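Local coordinates for uncharacterized protein Atu2452 (Agrobacterium tumefaciens, PDB 2R8B) that is of unknown function but, with its alpha/beta-hydrolase fold and kinship to dienelactone hydrolases, is probably a serine-dependent hydrolase of ester-like substrates, at residues E121-K126 with A152-N157; M172-P177 with K208-S213. All blocks are in the same frame, centred on the assembly; numbering follows the deposited sequence.

Contact 1: residues E121-K126 with A152-N157. With SO4 (sulfate ion), chain C.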
loop_
_atom_site.group_PDB
_atom_site.type_symbol
_atom_site.label_atom_id
_atom_site.label_comp_id
_atom_site.label_asym_id
_atom_site.label_seq_id
_atom_site.Cartn_x
_atom_site.Cartn_y
_atom_site.Cartn_z
ATOM N N GLU A 121 13.435 -2.030 -5.973
ATOM C CA GLU A 121 13.401 -3.466 -6.147
ATOM C C GLU A 121 13.836 -4.159 -4.847
ATOM O O GLU A 121 13.196 -5.132 -4.398
ATOM C CB GLU A 121 14.230 -3.875 -7.351
ATOM C CG GLU A 121 15.043 -5.171 -7.220
ATOM C CD GLU A 121 15.565 -5.647 -8.591
ATOM O OE1 GLU A 121 14.669 -5.909 -9.425
ATOM O OE2 GLU A 121 16.811 -5.753 -8.853
ATOM N N ARG A 122 14.874 -3.620 -4.203
ATOM C CA ARG A 122 15.302 -4.153 -2.895
ATOM C C ARG A 122 14.152 -4.186 -1.888
ATOM O O ARG A 122 13.974 -5.199 -1.201
ATOM C CB ARG A 122 16.517 -3.398 -2.308
ATOM C CG ARG A 122 16.982 -3.936 -0.940
ATOM C CD ARG A 122 17.787 -2.925 -0.118
ATOM N NE ARG A 122 17.110 -1.628 0.100
ATOM C CZ ARG A 122 15.982 -1.423 0.818
ATOM N NH1 ARG A 122 15.336 -2.426 1.405
ATOM N NH2 ARG A 122 15.487 -0.190 0.953
ATOM N N ALA A 123 13.383 -3.093 -1.840
ATOM C CA ALA A 123 12.372 -2.849 -0.809
ATOM C C ALA A 123 11.109 -3.639 -1.087
ATOM O O ALA A 123 10.387 -4.081 -0.176
ATOM C CB ALA A 123 12.044 -1.380 -0.736
ATOM N N THR A 124 10.847 -3.811 -2.376
ATOM C CA THR A 124 9.712 -4.598 -2.834
ATOM C C THR A 124 9.930 -6.037 -2.423
ATOM O O THR A 124 9.029 -6.647 -1.852
ATOM C CB THR A 124 9.508 -4.411 -4.340
ATOM O OG1 THR A 124 9.160 -3.043 -4.558
ATOM C CG2 THR A 124 8.401 -5.302 -4.872
ATOM N N GLY A 125 11.139 -6.545 -2.651
ATOM C CA GLY A 125 11.530 -7.867 -2.204
ATOM C C GLY A 125 11.496 -8.040 -0.707
ATOM O O GLY A 125 11.151 -9.117 -0.241
ATOM N N LYS A 126 11.832 -6.992 0.051
ATOM C CA LYS A 126 11.782 -7.039 1.528
ATOM C C LYS A 126 10.337 -7.083 2.025
ATOM O O LYS A 126 9.971 -8.003 2.747
ATOM C CB LYS A 126 12.536 -5.854 2.132
ATOM C CG LYS A 126 12.796 -5.910 3.628
ATOM C CD LYS A 126 13.867 -4.893 4.067
ATOM C CE LYS A 126 13.616 -4.403 5.509
ATOM N NZ LYS A 126 14.809 -3.795 6.188
ATOM N N ALA A 152 1.732 4.000 -0.702
ATOM C CA ALA A 152 0.945 3.393 -1.772
ATOM C C ALA A 152 1.886 2.979 -2.903
ATOM O O ALA A 152 1.585 2.075 -3.714
ATOM C CB ALA A 152 -0.076 4.333 -2.277
ATOM N N ASN A 153 3.044 3.634 -2.955
ATOM C CA ASN A 153 3.978 3.420 -4.055
ATOM C C ASN A 153 4.718 2.107 -3.920
ATOM O O ASN A 153 4.862 1.373 -4.911
ATOM C CB ASN A 153 4.913 4.623 -4.217
ATOM C CG ASN A 153 4.142 5.895 -4.578
ATOM O OD1 ASN A 153 3.016 5.828 -5.074
ATOM N ND2 ASN A 153 4.711 7.038 -4.299
ATOM N N ILE A 154 5.142 1.777 -2.696
ATOM C CA ILE A 154 5.811 0.494 -2.453
ATOM C C ILE A 154 4.756 -0.622 -2.580
ATOM O O ILE A 154 5.007 -1.742 -3.074
ATOM C CB ILE A 154 6.646 0.538 -1.114
ATOM C CG1 ILE A 154 7.786 -0.494 -1.049
ATOM C CG2 ILE A 154 5.814 0.581 0.135
ATOM C CD1 ILE A 154 7.420 -1.888 -1.029
ATOM N N LEU A 155 3.531 -0.273 -2.229
ATOM C CA LEU A 155 2.475 -1.257 -2.250
ATOM C C LEU A 155 2.072 -1.512 -3.696
ATOM O O LEU A 155 1.905 -2.663 -4.111
ATOM C CB LEU A 155 1.315 -0.787 -1.377
ATOM C CG LEU A 155 0.026 -1.592 -1.342
ATOM C CD1 LEU A 155 0.273 -3.076 -0.943
ATOM C CD2 LEU A 155 -1.034 -0.903 -0.429
ATOM N N ALA A 156 1.936 -0.441 -4.482
ATOM C CA ALA A 156 1.672 -0.594 -5.887
ATOM C C ALA A 156 2.726 -1.481 -6.541
ATOM O O ALA A 156 2.367 -2.430 -7.237
ATOM C CB ALA A 156 1.621 0.673 -6.510
ATOM N N ASN A 157 4.019 -1.246 -6.308
ATOM C CA ASN A 157 5.069 -2.092 -6.943
ATOM C C ASN A 157 4.942 -3.580 -6.508
ATOM O O ASN A 157 5.184 -4.513 -7.324
ATOM C CB ASN A 157 6.477 -1.546 -6.694
ATOM C CG ASN A 157 7.523 -2.095 -7.698
ATOM O OD1 ASN A 157 7.382 -1.939 -8.915
ATOM N ND2 ASN A 157 8.587 -2.707 -7.187
HETATM S S SO4 C . 7.529 8.674 -3.311
HETATM O O1 SO4 C . 7.071 7.291 -3.373
HETATM O O2 SO4 C . 7.626 9.056 -1.906
HETATM O O3 SO4 C . 8.876 8.728 -3.872
HETATM O O4 SO4 C . 6.612 9.616 -3.989
#
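Asn157 reaches from helix 150-161 to the hydroxyl of Thr124 on helix 117-138 and makes the one hydrogen bond between the two segments. Its side chain can be followed outward. Asn157 CB already lies 3.7 Å from Thr124 OG1, and with CG anti to the backbone N (chi1 -161°) the amide is carried across the gap. CG keeps the same reach, and at the tip Asn157 ND2 donates a nearly straight hydrogen bond to Thr124 OG1, 2.7 Å long with an N-H...O angle of 168°. The oxygen lies in the plane of the amide. The threonine carbons CB and CG2 flank this bond because they neighbour OG1, and the two side chains meet at about a right angle. The hydroxyl oxygen is gripped twice, since it also bonds to Leu120 O one turn earlier in its own helix; this second bond helps to fix its rotation in a buried setting.

Beside this bond the packing is purely van der Waals. Ile154 extends CD1 to 3.8 Å from Ala123 O and 4.0 Å from Thr124 CA, its methyl lying against the backbone of the other helix, while Ile154 CG1 faces Ala123 CB at 4.4 Å. The local axes come within 9.6 Å and cross at -76°, which confines the contact to a small patch. On another side of helix 150-161, Asn153 ND2 bonds to a sulfate ion, probably from the crystallisation liquor, that Arg105 and Asn150 also hold. Ile154 also touches the probable nucleophile elbow around Ser149: the arrangement is that of the helix following the elbow in an alpha/beta hydrolase, packed against a neighbouring helix.

Contact 2: residues M172-P177 with K208-S213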
loop_
_atom_site.group_PDB
_atom_site.type_symbol
_atom_site.label_atom_id
_atom_site.label_comp_id
_atom_site.label_asym_id
_atom_site.label_seq_id
_atom_site.Cartn_x
_atom_site.Cartn_y
_atom_site.Cartn_z
HETATM N N MSE A 172 -3.547 5.309 -1.714
HETATM C CA MSE A 172 -3.924 6.692 -1.504
HETATM C C MSE A 172 -2.907 7.635 -2.110
HETATM O O MSE A 172 -1.789 7.754 -1.632
HETATM C CB MSE A 172 -4.169 6.914 -0.016
HETATM C CG MSE A 172 -5.206 5.933 0.456
HETATM SE SE MSE A 172 -5.784 6.275 2.238
HETATM C CE MSE A 172 -7.405 7.368 1.906
ATOM N N HIS A 173 -3.292 8.276 -3.209
ATOM C CA HIS A 173 -2.420 9.187 -3.868
ATOM C C HIS A 173 -1.124 8.462 -4.228
ATOM O O HIS A 173 -0.081 8.811 -3.719
ATOM C CB HIS A 173 -2.147 10.397 -2.973
ATOM C CG HIS A 173 -3.375 11.193 -2.654
ATOM N ND1 HIS A 173 -3.678 12.390 -3.270
ATOM C CD2 HIS A 173 -4.389 10.957 -1.791
ATOM C CE1 HIS A 173 -4.823 12.854 -2.807
ATOM N NE2 HIS A 173 -5.275 12.001 -1.906
ATOM N N PRO A 174 -1.196 7.432 -5.089
ATOM C CA PRO A 174 0.011 6.831 -5.640
ATOM C C PRO A 174 0.650 7.714 -6.692
ATOM O O PRO A 174 -0.005 8.634 -7.222
ATOM C CB PRO A 174 -0.525 5.597 -6.353
ATOM C CG PRO A 174 -1.870 6.036 -6.802
ATOM C CD PRO A 174 -2.397 6.760 -5.610
ATOM N N LEU A 175 1.907 7.410 -7.015
ATOM C CA LEU A 175 2.676 8.073 -8.080
ATOM C C LEU A 175 3.509 6.947 -8.659
ATOM O O LEU A 175 4.423 6.477 -8.000
ATOM C CB LEU A 175 3.640 9.082 -7.463
ATOM C CG LEU A 175 4.352 10.142 -8.300
ATOM C CD1 LEU A 175 5.767 10.410 -7.744
ATOM C CD2 LEU A 175 4.396 9.841 -9.762
ATOM N N ILE A 176 3.182 6.453 -9.841
ATOM C CA ILE A 176 4.076 5.478 -10.480
ATOM C C ILE A 176 4.460 6.051 -11.821
ATOM O O ILE A 176 3.579 6.287 -12.647
ATOM C CB ILE A 176 3.405 4.100 -10.639
ATOM C CG1 ILE A 176 3.126 3.475 -9.268
ATOM C CG2 ILE A 176 4.246 3.182 -11.431
ATOM C CD1 ILE A 176 4.260 2.703 -8.689
ATOM N N PRO A 177 5.772 6.312 -12.018
ATOM C CA PRO A 177 6.403 7.028 -13.185
ATOM C C PRO A 177 6.727 6.187 -14.405
ATOM O O PRO A 177 6.922 6.721 -15.527
ATOM C CB PRO A 177 7.725 7.554 -12.609
ATOM C CG PRO A 177 8.063 6.547 -11.471
ATOM C CD PRO A 177 6.759 5.929 -10.983
ATOM N N LYS A 208 -4.159 7.887 -13.774
ATOM C CA LYS A 208 -5.130 7.385 -14.731
ATOM C C LYS A 208 -4.451 6.163 -15.344
ATOM O O LYS A 208 -5.077 5.142 -15.598
ATOM C CB LYS A 208 -5.365 8.484 -15.774
ATOM C CG LYS A 208 -6.766 8.696 -16.367
ATOM C CD LYS A 208 -7.701 9.714 -15.633
ATOM C CE LYS A 208 -7.838 11.131 -16.305
ATOM N NZ LYS A 208 -7.982 11.261 -17.851
ATOM N N ALA A 209 -3.140 6.256 -15.527
ATOM C CA ALA A 209 -2.375 5.197 -16.211
ATOM C C ALA A 209 -2.038 4.029 -15.306
ATOM O O ALA A 209 -2.117 2.889 -15.706
ATOM C CB ALA A 209 -1.124 5.751 -16.828
ATOM N N LEU A 210 -1.641 4.303 -14.086
ATOM C CA LEU A 210 -1.493 3.221 -13.118
ATOM C C LEU A 210 -2.806 2.392 -13.026
ATOM O O LEU A 210 -2.795 1.156 -13.055
ATOM C CB LEU A 210 -1.147 3.820 -11.772
ATOM C CG LEU A 210 -0.875 2.785 -10.684
ATOM C CD1 LEU A 210 0.235 1.774 -11.106
ATOM C CD2 LEU A 210 -0.630 3.464 -9.272
ATOM N N GLU A 211 -3.927 3.104 -12.906
ATOM C CA GLU A 211 -5.265 2.540 -12.986
ATOM C C GLU A 211 -5.472 1.498 -14.057
ATOM O O GLU A 211 -5.943 0.390 -13.774
ATOM C CB GLU A 211 -6.272 3.649 -13.264
ATOM C CG GLU A 211 -7.593 3.387 -12.546
ATOM C CD GLU A 211 -8.801 3.842 -13.317
ATOM O OE1 GLU A 211 -8.797 4.984 -13.835
ATOM O OE2 GLU A 211 -9.762 3.047 -13.366
ATOM N N GLU A 212 -5.154 1.875 -15.288
ATOM C CA GLU A 212 -5.279 0.962 -16.394
ATOM C C GLU A 212 -4.313 -0.168 -16.318
ATOM O O GLU A 212 -4.647 -1.262 -16.719
ATOM C CB GLU A 212 -5.134 1.658 -17.729
ATOM C CG GLU A 212 -6.482 2.107 -18.293
ATOM C CD GLU A 212 -6.661 3.636 -18.218
ATOM O OE1 GLU A 212 -7.332 4.130 -17.251
ATOM O OE2 GLU A 212 -6.101 4.340 -19.121
ATOM N N SER A 213 -3.125 0.078 -15.791
ATOM C CA SER A 213 -2.142 -0.982 -15.654
ATOM C C SER A 213 -2.629 -2.084 -14.718
ATOM O O SER A 213 -2.643 -3.265 -15.067
ATOM C CB SER A 213 -0.838 -0.415 -15.115
ATOM O OG SER A 213 -0.333 0.599 -15.974
#
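Leu210 sets its CD2 methyl against both Pro174 and Ile176 and its CD1 methyl against Ile176 only, and these three buried side chains make up the tight part of the contact. Its first torsion (chi1 -176°) swings CG out on the side opposite the backbone N, toward the loop. Leu210 CD2 sits 3.6 Å from Pro174 CB and near the next ring carbon, and the same methyl is 3.8 Å from Ile176 CG1. Leu210 CD1 flanks Ile176 alone, 3.8 Å from its CG1. No hydrogen bond crosses between the two segments; the fit rests on hydrocarbon alone.

Away from this patch the contact gives way to solvent. Lys208 and Glu212 are exposed on the helix, as is Pro177 on the loop. At the partly exposed Ser213, OG bonds back to Ala209 O (2.9 Å), an oxygen that also accepts the helical bond from Ser213 N. At the inner end of the loop, His173 bonds to Asp199 and its ring meets that of His230, these two partners belonging to a probable Ser-His-Asp triad. The packing thus joins helix 204-217 to the loop after strand 168-172, beside the likely active site of an alpha/beta hydrolase.

Both contacts are buried, yet they illustrate different solutions. In contact 1 two helices cross, and a polar amide-hydroxyl pair is accommodated within apolar surroundings; in contact 2 a loop without regular structure meets a helix through hydrocarbon only, with solvent close by on its outer side. Contact 1 also lies nearer the centre of the chain, about 9 Å against 12 Å. They share no helix or strand, but their centres are about 14 Å apart and they are joined directly: Asn153 OD1 probably accepts a hydrogen bond from Leu175 N, and Ala156 packs on Ile176, so helix 150-161 links the two around the putative catalytic region.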